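Putative peptidoglycan-binding/hydrolysing protein (Peptoclostridium difficile, PDB 5TV7) probably binds, and may hydrolyse, bacterial cell-wall peptidoglycan, and holds glutamine hydroxamate in a pocket of its helical peptidoglycan-binding domain. Local coordinates at residues A[129-134]-A[139-144]; A[147-152]-A[167-172]. One frame throughout, in Å; residues are numbered along the deposited sequence.

Contact 1 of 2, residues A[129-134]-A[139-144]; sequences GYNVGI and GSKTYN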
loop_
_atom_site.group_PDB
_atom_site.type_symbol
_atom_site.label_atom_id
_atom_site.label_comp_id
_atom_site.label_asym_id
_atom_site.label_seq_id
_atom_site.Cartn_x
_atom_site.Cartn_y
_atom_site.Cartn_z
ATOM N N GLY A 129 -9.577 3.778 0.600
ATOM C CA GLY A 129 -10.013 4.425 -0.617
ATOM C C GLY A 129 -8.996 5.247 -1.379
ATOM O O GLY A 129 -9.306 5.718 -2.470
ATOM N N TYR A 130 -7.791 5.429 -0.831
ATOM C CA TYR A 130 -6.782 6.263 -1.500
ATOM C C TYR A 130 -6.242 5.579 -2.742
ATOM O O TYR A 130 -6.109 4.343 -2.804
ATOM C CB TYR A 130 -5.661 6.682 -0.530
ATOM C CG TYR A 130 -6.227 7.510 0.596
ATOM C CD1 TYR A 130 -6.417 8.893 0.453
ATOM C CD2 TYR A 130 -6.681 6.903 1.762
ATOM C CE1 TYR A 130 -6.998 9.643 1.464
ATOM C CE2 TYR A 130 -7.264 7.648 2.775
ATOM C CZ TYR A 130 -7.421 9.011 2.616
ATOM O OH TYR A 130 -8.013 9.714 3.624
ATOM N N ASN A 131 -5.955 6.401 -3.736
ATOM C CA ASN A 131 -5.435 5.937 -4.979
ATOM C C ASN A 131 -3.911 6.102 -4.948
ATOM O O ASN A 131 -3.377 7.203 -5.086
ATOM C CB ASN A 131 -6.094 6.727 -6.102
ATOM C CG ASN A 131 -5.791 6.168 -7.464
ATOM O OD1 ASN A 131 -4.784 5.504 -7.669
ATOM N ND2 ASN A 131 -6.656 6.458 -8.416
ATOM N N VAL A 132 -3.233 4.997 -4.670
ATOM C CA VAL A 132 -1.780 4.935 -4.664
ATOM C C VAL A 132 -1.488 3.634 -5.374
ATOM O O VAL A 132 -2.312 2.719 -5.348
ATOM C CB VAL A 132 -1.170 4.863 -3.242
ATOM C CG1 VAL A 132 -1.677 5.989 -2.376
ATOM C CG2 VAL A 132 -1.475 3.535 -2.554
ATOM N N GLY A 133 -0.347 3.531 -6.016
ATOM C CA GLY A 133 0.024 2.261 -6.637
ATOM C C GLY A 133 0.636 1.433 -5.528
ATOM O O GLY A 133 1.379 1.974 -4.698
ATOM N N ILE A 134 0.316 0.142 -5.474
ATOM C CA ILE A 134 0.873 -0.726 -4.437
ATOM C C ILE A 134 2.089 -1.447 -5.007
ATOM O O ILE A 134 2.008 -2.607 -5.433
ATOM C CB ILE A 134 -0.178 -1.706 -3.898
ATOM C CG1 ILE A 134 -1.389 -0.918 -3.381
ATOM C CG2 ILE A 134 0.432 -2.580 -2.804
ATOM C CD1 ILE A 134 -2.613 -1.765 -3.141
ATOM N N GLY A 139 6.372 7.221 -3.606
ATOM C CA GLY A 139 6.479 8.339 -4.541
ATOM C C GLY A 139 5.423 9.392 -4.266
ATOM O O GLY A 139 4.838 9.441 -3.182
ATOM N N SER A 140 5.158 10.217 -5.272
ATOM C CA SER A 140 4.215 11.327 -5.145
ATOM C C SER A 140 2.783 10.941 -4.803
ATOM O O SER A 140 2.146 11.625 -4.010
ATOM C CB SER A 140 4.222 12.163 -6.421
ATOM O OG SER A 140 5.527 12.666 -6.632
ATOM N N LYS A 141 2.276 9.870 -5.404
ATOM C CA LYS A 141 0.914 9.437 -5.131
ATOM C C LYS A 141 0.735 9.005 -3.697
ATOM O O LYS A 141 -0.292 9.311 -3.100
ATOM C CB LYS A 141 0.459 8.338 -6.084
ATOM C CG LYS A 141 0.252 8.852 -7.499
ATOM C CD LYS A 141 -0.366 7.818 -8.420
ATOM C CE LYS A 141 -1.769 7.412 -7.968
ATOM N NZ LYS A 141 -2.460 6.574 -8.996
ATOM N N THR A 142 1.744 8.317 -3.153
ATOM C CA THR A 142 1.721 7.883 -1.762
ATOM C C THR A 142 1.801 9.104 -0.854
ATOM O O THR A 142 1.095 9.171 0.143
ATOM C CB THR A 142 2.875 6.906 -1.413
ATOM O OG1 THR A 142 2.824 5.756 -2.276
ATOM C CG2 THR A 142 2.756 6.433 0.032
ATOM N N TYR A 143 2.663 10.052 -1.200
ATOM C CA TYR A 143 2.802 11.279 -0.428
ATOM C C TYR A 143 1.468 12.009 -0.350
ATOM O O TYR A 143 1.027 12.346 0.741
ATOM C CB TYR A 143 3.886 12.194 -1.016
ATOM C CG TYR A 143 3.961 13.560 -0.354
ATOM C CD1 TYR A 143 4.710 13.752 0.810
ATOM C CD2 TYR A 143 3.263 14.650 -0.870
ATOM C CE1 TYR A 143 4.777 14.991 1.429
ATOM C CE2 TYR A 143 3.313 15.895 -0.251
ATOM C CZ TYR A 143 4.077 16.062 0.899
ATOM O OH TYR A 143 4.153 17.288 1.535
ATOM N N ASN A 144 0.816 12.212 -1.500
ATOM C CA ASN A 144 -0.477 12.919 -1.541
ATOM C C ASN A 144 -1.529 12.216 -0.707
ATOM O O ASN A 144 -2.285 12.872 0.006
ATOM C CB ASN A 144 -0.990 13.075 -2.974
ATOM C CG ASN A 144 -0.065 13.910 -3.847
ATOM O OD1 ASN A 144 0.726 14.717 -3.362
ATOM N ND2 ASN A 144 -0.168 13.712 -5.154
HETATM O O HOH W 1 -2.619 9.714 -4.159
#

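Contact 2 of 2, residues A[147-152]-A[167-172]; sequences VSFQKK and DKLGRL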
loop_
_atom_site.group_PDB
_atom_site.type_symbol
_atom_site.label_atom_id
_atom_site.label_comp_id
_atom_site.label_asym_id
_atom_site.label_seq_id
_atom_site.Cartn_x
_atom_site.Cartn_y
_atom_site.Cartn_z
ATOM N N VAL A 147 -0.724 12.734 3.095
ATOM C CA VAL A 147 -1.124 14.106 3.497
ATOM C C VAL A 147 -2.651 14.194 3.624
ATOM O O VAL A 147 -3.159 14.712 4.627
ATOM C CB VAL A 147 -0.588 15.164 2.504
ATOM C CG1 VAL A 147 -1.214 16.546 2.727
ATOM C CG2 VAL A 147 0.935 15.237 2.590
ATOM N N SER A 148 -3.375 13.662 2.632
ATOM C CA SER A 148 -4.847 13.682 2.656
ATOM C C SER A 148 -5.408 12.921 3.851
ATOM O O SER A 148 -6.340 13.376 4.513
ATOM C CB SER A 148 -5.427 13.081 1.370
ATOM O OG SER A 148 -5.124 13.888 0.257
ATOM N N PHE A 149 -4.855 11.734 4.080
ATOM C CA PHE A 149 -5.234 10.896 5.204
ATOM C C PHE A 149 -4.997 11.624 6.508
ATOM O O PHE A 149 -5.857 11.650 7.380
ATOM C CB PHE A 149 -4.453 9.572 5.172
ATOM C CG PHE A 149 -4.647 8.722 6.395
ATOM C CD1 PHE A 149 -5.763 7.919 6.528
ATOM C CD2 PHE A 149 -3.695 8.710 7.408
ATOM C CE1 PHE A 149 -5.939 7.115 7.659
ATOM C CE2 PHE A 149 -3.859 7.908 8.532
ATOM C CZ PHE A 149 -4.985 7.119 8.663
ATOM N N GLN A 150 -3.822 12.219 6.639
ATOM C CA GLN A 150 -3.488 12.957 7.851
ATOM C C GLN A 150 -4.444 14.122 8.084
ATOM O O GLN A 150 -4.883 14.357 9.224
ATOM C CB GLN A 150 -2.032 13.422 7.799
ATOM C CG GLN A 150 -1.064 12.274 7.986
ATOM C CD GLN A 150 0.358 12.605 7.604
ATOM O OE1 GLN A 150 0.609 13.479 6.773
ATOM N NE2 GLN A 150 1.299 11.862 8.174
ATOM N N LYS A 151 -4.784 14.847 7.020
ATOM C CA LYS A 151 -5.731 15.955 7.170
ATOM C C LYS A 151 -7.106 15.434 7.568
ATOM O O LYS A 151 -7.733 15.974 8.468
ATOM C CB LYS A 151 -5.832 16.788 5.901
ATOM C CG LYS A 151 -4.608 17.661 5.655
ATOM C CD LYS A 151 -4.704 18.374 4.310
ATOM C CE LYS A 151 -3.557 19.359 4.103
ATOM N NZ LYS A 151 -3.654 19.982 2.748
ATOM N N LYS A 152 -7.553 14.359 6.935
ATOM C CA LYS A 152 -8.850 13.803 7.257
ATOM C C LYS A 152 -8.967 13.411 8.732
ATOM O O LYS A 152 -10.004 13.660 9.356
ATOM C CB LYS A 152 -9.170 12.581 6.377
ATOM C CG LYS A 152 -10.513 11.912 6.695
ATOM C CD LYS A 152 -10.885 10.861 5.657
ATOM C CE LYS A 152 -12.270 10.278 5.909
ATOM N NZ LYS A 152 -12.639 9.245 4.892
ATOM N N ASP A 167 -0.561 4.168 13.676
ATOM C CA ASP A 167 -1.595 3.834 14.644
ATOM C C ASP A 167 -2.983 4.064 14.074
ATOM O O ASP A 167 -3.875 3.212 14.213
ATOM C CB ASP A 167 -1.403 4.672 15.905
ATOM C CG ASP A 167 -2.470 4.417 16.949
ATOM O OD1 ASP A 167 -2.499 3.320 17.549
ATOM O OD2 ASP A 167 -3.275 5.341 17.193
ATOM N N LYS A 168 -3.158 5.197 13.397
ATOM C CA LYS A 168 -4.457 5.545 12.838
ATOM C C LYS A 168 -4.793 4.598 11.682
ATOM O O LYS A 168 -5.901 4.098 11.592
ATOM C CB LYS A 168 -4.498 7.022 12.405
ATOM C CG LYS A 168 -5.899 7.561 12.171
ATOM C CD LYS A 168 -6.669 7.685 13.484
ATOM C CE LYS A 168 -8.138 7.952 13.231
ATOM N NZ LYS A 168 -8.980 7.752 14.450
ATOM N N LEU A 169 -3.823 4.328 10.816
ATOM C CA LEU A 169 -4.031 3.389 9.717
ATOM C C LEU A 169 -4.434 2.024 10.238
ATOM O O LEU A 169 -5.364 1.397 9.723
ATOM C CB LEU A 169 -2.747 3.243 8.882
ATOM C CG LEU A 169 -2.446 4.405 7.940
ATOM C CD1 LEU A 169 -1.034 4.281 7.390
ATOM C CD2 LEU A 169 -3.475 4.447 6.824
ATOM N N GLY A 170 -3.718 1.568 11.263
ATOM C CA GLY A 170 -3.986 0.271 11.877
ATOM C C GLY A 170 -5.368 0.155 12.490
ATOM O O GLY A 170 -6.050 -0.846 12.288
ATOM N N ARG A 171 -5.782 1.180 13.234
ATOM C CA ARG A 171 -7.098 1.162 13.892
ATOM C C ARG A 171 -8.247 1.164 12.894
ATOM O O ARG A 171 -9.266 0.537 13.134
ATOM C CB ARG A 171 -7.258 2.337 14.859
ATOM C CG ARG A 171 -6.400 2.198 16.093
ATOM C CD ARG A 171 -6.469 3.431 16.967
ATOM N NE ARG A 171 -5.505 3.333 18.063
ATOM C CZ ARG A 171 -5.725 2.739 19.239
ATOM N NH1 ARG A 171 -6.893 2.175 19.524
ATOM N NH2 ARG A 171 -4.758 2.718 20.149
ATOM N N LEU A 172 -8.062 1.855 11.774
ATOM C CA LEU A 172 -9.097 1.946 10.745
ATOM C C LEU A 172 -9.181 0.731 9.831
ATOM O O LEU A 172 -10.227 0.476 9.273
ATOM C CB LEU A 172 -8.876 3.198 9.891
ATOM C CG LEU A 172 -9.077 4.526 10.629
ATOM C CD1 LEU A 172 -8.568 5.677 9.780
ATOM C CD2 LEU A 172 -10.538 4.724 11.009
#

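Contact 1 of 2, residues A[129-134]-A[139-144]
Asn131 and Lys141 make the direct polar link between the loop 129-134 and the first turn of helix 140-152. Lys141 NZ gives a hydrogen bond of 2.9 Å to Asn131 OD1, arriving 55° out of the carbonyl plane, from above the amide rather than along a lone pair. The lysine chain gets there by a bend at chi3 (63°), which carries CE to 3.3 Å from Asn131 O. The same ammonium group forms a salt bridge with Glu43 of helix 38-46, so NZ is held by a carboxylate as well as by the amide oxygen.

A water adds a second, indirect link. It donates to Asn131 O at 2.8 Å and to Lys141 O at 2.6 Å, joining a loop carbonyl to a helix carbonyl.

Van der Waals contact is made by buried Val132, whose CG1 methyl lies against the helix backbone, 3.7 Å from Lys141 O and 3.9 Å from Thr142 CA. Thr142 OG1 is hydrogen-bonded to Gln122, which binds the turn to helix 116-127 as well.

Gly129 closes helix 116-127 in a Schellman motif and Gly139 is the N-cap of helix 140-152; the arrangement is that of a helix-loop-helix connection in a PG_binding_1-type domain.

Contact 2 of 2, residues A[147-152]-A[167-172]
Phe149 reaches out from helix 147-152 and meets three side chains of helix 167-172, a contact without any hydrogen bond between the two segments. Its CG stands opposite the backbone nitrogen (chi1 172°), which sends the ring outward, toward the side chains of 167-172.

Along the second helix, Asp167 comes first and serves the helix itself: both carboxylate oxygens accept from Arg171 NE, OD1 at 3.0 Å and OD2 at 3.1 Å, in a salt bridge one turn long. Tyr86 OH also bonds to OD1, tying this turn to strand 78-87.

Lys168 contributes the aliphatic base of its chain. CG lies 3.7 Å from Phe149 CZ, approaching the ring obliquely, and the bend at chi2 leads the ammonium end away from the phenyl group.

Leu169 supplies the face contact. Its CD2 sits 3.8 Å from the centroid of the Phe149 ring and 20° off the normal, a CH-pi interaction slightly offset toward the rim.

One turn on, Leu172 closes the series at the ring edge, where CD1 is 3.7 Å from Phe149 CE1. Face and edge are thus met by leucines of successive turns. The axes of 147-152 and 167-172 come within 11.5 Å, with 78° between their directions, and the ring spans the distance.

Around this junction, Leu125 of helix 116-127 touches both Phe149 and Leu169, while Tyr153, just past helix 140-152, meets the phenyl ring and also touches Lys168 and Leu172; the three helices of the domain therefore converge on Phe149.

How the contacts relate
From the N terminus, the chain runs through the five-stranded antiparallel sheet, with helix 38-46 after its first strand, before helix 116-127. Contact 1 follows within the connection to helix 140-152 and closes the four-residue turn between 134 and 139. Contact 2 opens further along this helix and closes the longer excursion to helix 163-173, so the two lie in series without nesting or crossing. They share helix 140-152, their centres about 13 Å apart. Tyr130 connects them: its OH lies 3.4 Å from Phe149 CA, and its CE1 touches Ser148 CB. Gln150, next to Phe149 but pointing away from 167-172, lines the glutamine hydroxamate pocket; the Phe149 side chain is about 8 Å from the ligand.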